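Local atomic coordinates of transcription elongation factor SPT6 (Candida glabrata, PDB entry 3PJP), a protein that probably acts as a histone H3-H4 chaperone during RNA polymerase II elongation and binds the polymerase's phosphorylated C-terminal repeats through its tandem SH2 domain. Residues F14-K19 / D32-Q37. Numbering follows the deposited sequence.
Sequences FPFNGK and DFVIRQ. With ACT (acetate ion), chain C.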
loop_
_atom_site.group_PDB
_atom_site.type_symbol
_atom_site.label_atom_id
_atom_site.label_comp_id
_atom_site.label_asym_id
_atom_site.label_seq_id
_atom_site.Cartn_x
_atom_site.Cartn_y
_atom_site.Cartn_z
ATOM N N PHE A 14 7.562 -2.290 20.861
ATOM C CA PHE A 14 6.987 -3.216 21.840
ATOM C C PHE A 14 7.092 -4.625 21.287
ATOM O O PHE A 14 6.829 -4.837 20.097
ATOM C CB PHE A 14 5.513 -2.908 22.077
ATOM C CG PHE A 14 5.243 -1.478 22.405
ATOM C CD1 PHE A 14 4.913 -0.578 21.411
ATOM C CD2 PHE A 14 5.323 -1.030 23.714
ATOM C CE1 PHE A 14 4.664 0.746 21.700
ATOM C CE2 PHE A 14 5.080 0.299 24.021
ATOM C CZ PHE A 14 4.747 1.192 23.015
ATOM N N PRO A 15 7.430 -5.604 22.143
ATOM C CA PRO A 15 7.568 -6.997 21.684
ATOM C C PRO A 15 6.230 -7.695 21.420
ATOM O O PRO A 15 6.053 -8.840 21.838
ATOM C CB PRO A 15 8.296 -7.692 22.849
ATOM C CG PRO A 15 8.594 -6.618 23.858
ATOM C CD PRO A 15 7.661 -5.484 23.590
ATOM N N PHE A 16 5.317 -7.014 20.721
ATOM C CA PHE A 16 4.044 -7.581 20.292
ATOM C C PHE A 16 4.257 -8.590 19.182
ATOM O O PHE A 16 5.248 -8.525 18.437
ATOM C CB PHE A 16 3.152 -6.491 19.680
ATOM C CG PHE A 16 2.562 -5.536 20.673
ATOM C CD1 PHE A 16 2.176 -5.963 21.929
ATOM C CD2 PHE A 16 2.365 -4.211 20.335
ATOM C CE1 PHE A 16 1.621 -5.078 22.831
ATOM C CE2 PHE A 16 1.806 -3.327 21.225
ATOM C CZ PHE A 16 1.434 -3.760 22.483
ATOM N N ASN A 17 3.304 -9.503 19.039
ATOM C CA ASN A 17 3.143 -10.197 17.779
ATOM C C ASN A 17 2.126 -9.432 16.933
ATOM O O ASN A 17 1.597 -8.397 17.357
ATOM C CB ASN A 17 2.721 -11.653 17.989
ATOM C CG ASN A 17 1.388 -11.788 18.702
ATOM O OD1 ASN A 17 0.516 -10.920 18.610
ATOM N ND2 ASN A 17 1.225 -12.894 19.419
ATOM N N GLY A 18 1.858 -9.938 15.739
ATOM C CA GLY A 18 0.970 -9.251 14.818
ATOM C C GLY A 18 -0.415 -8.946 15.355
ATOM O O GLY A 18 -0.915 -7.835 15.183
ATOM N N LYS A 19 -1.044 -9.934 15.990
ATOM C CA LYS A 19 -2.407 -9.773 16.483
ATOM C C LYS A 19 -2.465 -8.729 17.586
ATOM O O LYS A 19 -3.333 -7.846 17.589
ATOM C CB LYS A 19 -2.963 -11.106 16.985
ATOM C CG LYS A 19 -4.402 -11.016 17.469
ATOM C CD LYS A 19 -5.310 -10.532 16.348
ATOM C CE LYS A 19 -6.461 -9.695 16.879
ATOM N NZ LYS A 19 -7.336 -10.455 17.804
ATOM N N ASP A 32 -0.665 5.588 12.366
ATOM C CA ASP A 32 -0.117 5.156 13.654
ATOM C C ASP A 32 0.469 3.761 13.519
ATOM O O ASP A 32 -0.020 2.953 12.733
ATOM C CB ASP A 32 -1.167 5.219 14.760
ATOM C CG ASP A 32 -1.454 6.632 15.184
ATOM O OD1 ASP A 32 -0.520 7.464 15.131
ATOM O OD2 ASP A 32 -2.603 6.920 15.558
ATOM N N PHE A 33 1.539 3.488 14.257
ATOM C CA PHE A 33 2.304 2.272 14.037
ATOM C C PHE A 33 2.971 1.793 15.319
ATOM O O PHE A 33 3.006 2.503 16.317
ATOM C CB PHE A 33 3.372 2.503 12.945
ATOM C CG PHE A 33 4.479 3.423 13.370
ATOM C CD1 PHE A 33 5.658 2.922 13.918
ATOM C CD2 PHE A 33 4.331 4.786 13.256
ATOM C CE1 PHE A 33 6.676 3.778 14.327
ATOM C CE2 PHE A 33 5.352 5.647 13.670
ATOM C CZ PHE A 33 6.515 5.132 14.206
ATOM N N VAL A 34 3.489 0.573 15.272
ATOM C CA VAL A 34 4.447 0.096 16.257
ATOM C C VAL A 34 5.550 -0.659 15.544
ATOM O O VAL A 34 5.333 -1.237 14.473
ATOM C CB VAL A 34 3.812 -0.852 17.295
ATOM C CG1 VAL A 34 2.845 -0.089 18.202
ATOM C CG2 VAL A 34 3.127 -2.027 16.606
ATOM N N ILE A 35 6.738 -0.636 16.131
ATOM C CA ILE A 35 7.800 -1.542 15.737
ATOM C C ILE A 35 7.711 -2.719 16.709
ATOM O O ILE A 35 7.408 -2.537 17.886
ATOM C CB ILE A 35 9.167 -0.845 15.841
ATOM C CG1 ILE A 35 9.104 0.507 15.140
ATOM C CG2 ILE A 35 10.274 -1.722 15.285
ATOM C CD1 ILE A 35 10.401 1.287 15.200
ATOM N N ARG A 36 7.945 -3.932 16.230
ATOM C CA ARG A 36 7.734 -5.086 17.092
ATOM C C ARG A 36 8.620 -6.271 16.756
ATOM O O ARG A 36 9.396 -6.250 15.789
ATOM C CB ARG A 36 6.268 -5.527 17.048
ATOM C CG ARG A 36 5.786 -5.900 15.650
ATOM C CD ARG A 36 4.386 -6.514 15.717
ATOM N NE ARG A 36 3.842 -6.858 14.401
ATOM C CZ ARG A 36 4.120 -7.979 13.740
ATOM N NH1 ARG A 36 4.969 -8.861 14.249
ATOM N NH2 ARG A 36 3.556 -8.216 12.560
ATOM N N GLN A 37 8.467 -7.301 17.578
ATOM C CA GLN A 37 9.063 -8.611 17.384
ATOM C C GLN A 37 8.523 -9.221 16.095
ATOM O O GLN A 37 7.337 -9.101 15.795
ATOM C CB GLN A 37 8.705 -9.491 18.592
ATOM C CG GLN A 37 8.929 -10.988 18.431
ATOM C CD GLN A 37 8.275 -11.795 19.555
ATOM O OE1 GLN A 37 8.867 -12.007 20.615
ATOM N NE2 GLN A 37 7.046 -12.236 19.325
HETATM C C ACT C . 5.334 -11.225 11.862
HETATM O O ACT C . 4.243 -10.666 11.627
HETATM O OXT ACT C . 5.606 -11.409 13.070
HETATM C CH3 ACT C . 6.255 -11.646 10.758
#
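The guanidinium of Arg36 lies flat against the first turn of helix 18-25, with Gly18 CA over its centre, 3.6 Å from Arg36 CZ, while its rim grips an acetate ion with two bonds. Arg36 NH2 gives a hydrogen to acetate O at 2.7 Å and Arg36 NH1 one to OXT at 2.9 Å, both nearly straight. NH1 also reaches back to its neighbour's carbonyl, Gln37 O, by a more bent bond (130° at the hydrogen), and NE is held by Thr48 OG1, so the group's rotation is well fixed. The side chain starts between its own backbone N and carbonyl carbon (chi1 59°), then runs extended past Phe16 O and Asn17 O. Arg36 sits on strand 33-37 where SH2 domains carry the arginine of the FLVRES motif, which binds the phosphate of phosphotyrosine; the acetate, probably from the crystallisation liquor, takes a place consistent with that phosphate, and Ser39 N also binds it.

At the other end, Phe14 N donates to Ile35 O at 3.0 Å, and Phe14 O receives a CA-H...O contact from Arg36 CA. Pro15, the centre of an inverse gamma turn, then swings the chain across the strand, and its CA meets Gln37 CB. Phe14 and Phe16 both come over Val34 from the same side, one to each methyl: Phe14 CD1 touches Val34 CG1 at 3.8 Å, the two side chains crossing at about a right angle, and the Phe16 ring presents its edge more loosely to CG2.

Asn17 N-caps the helix, its OD1 taking the N-H of Gln20. Strand 13-14, helix 18-25 and strand 33-37 form a beta-alpha-beta unit at one edge of the first SH2 sheet: Val34 and Arg36 face Ala21 of the helix, Tyr24 meets both phenylalanine rings, and strand 44-52 continues the sheet beyond 33-37.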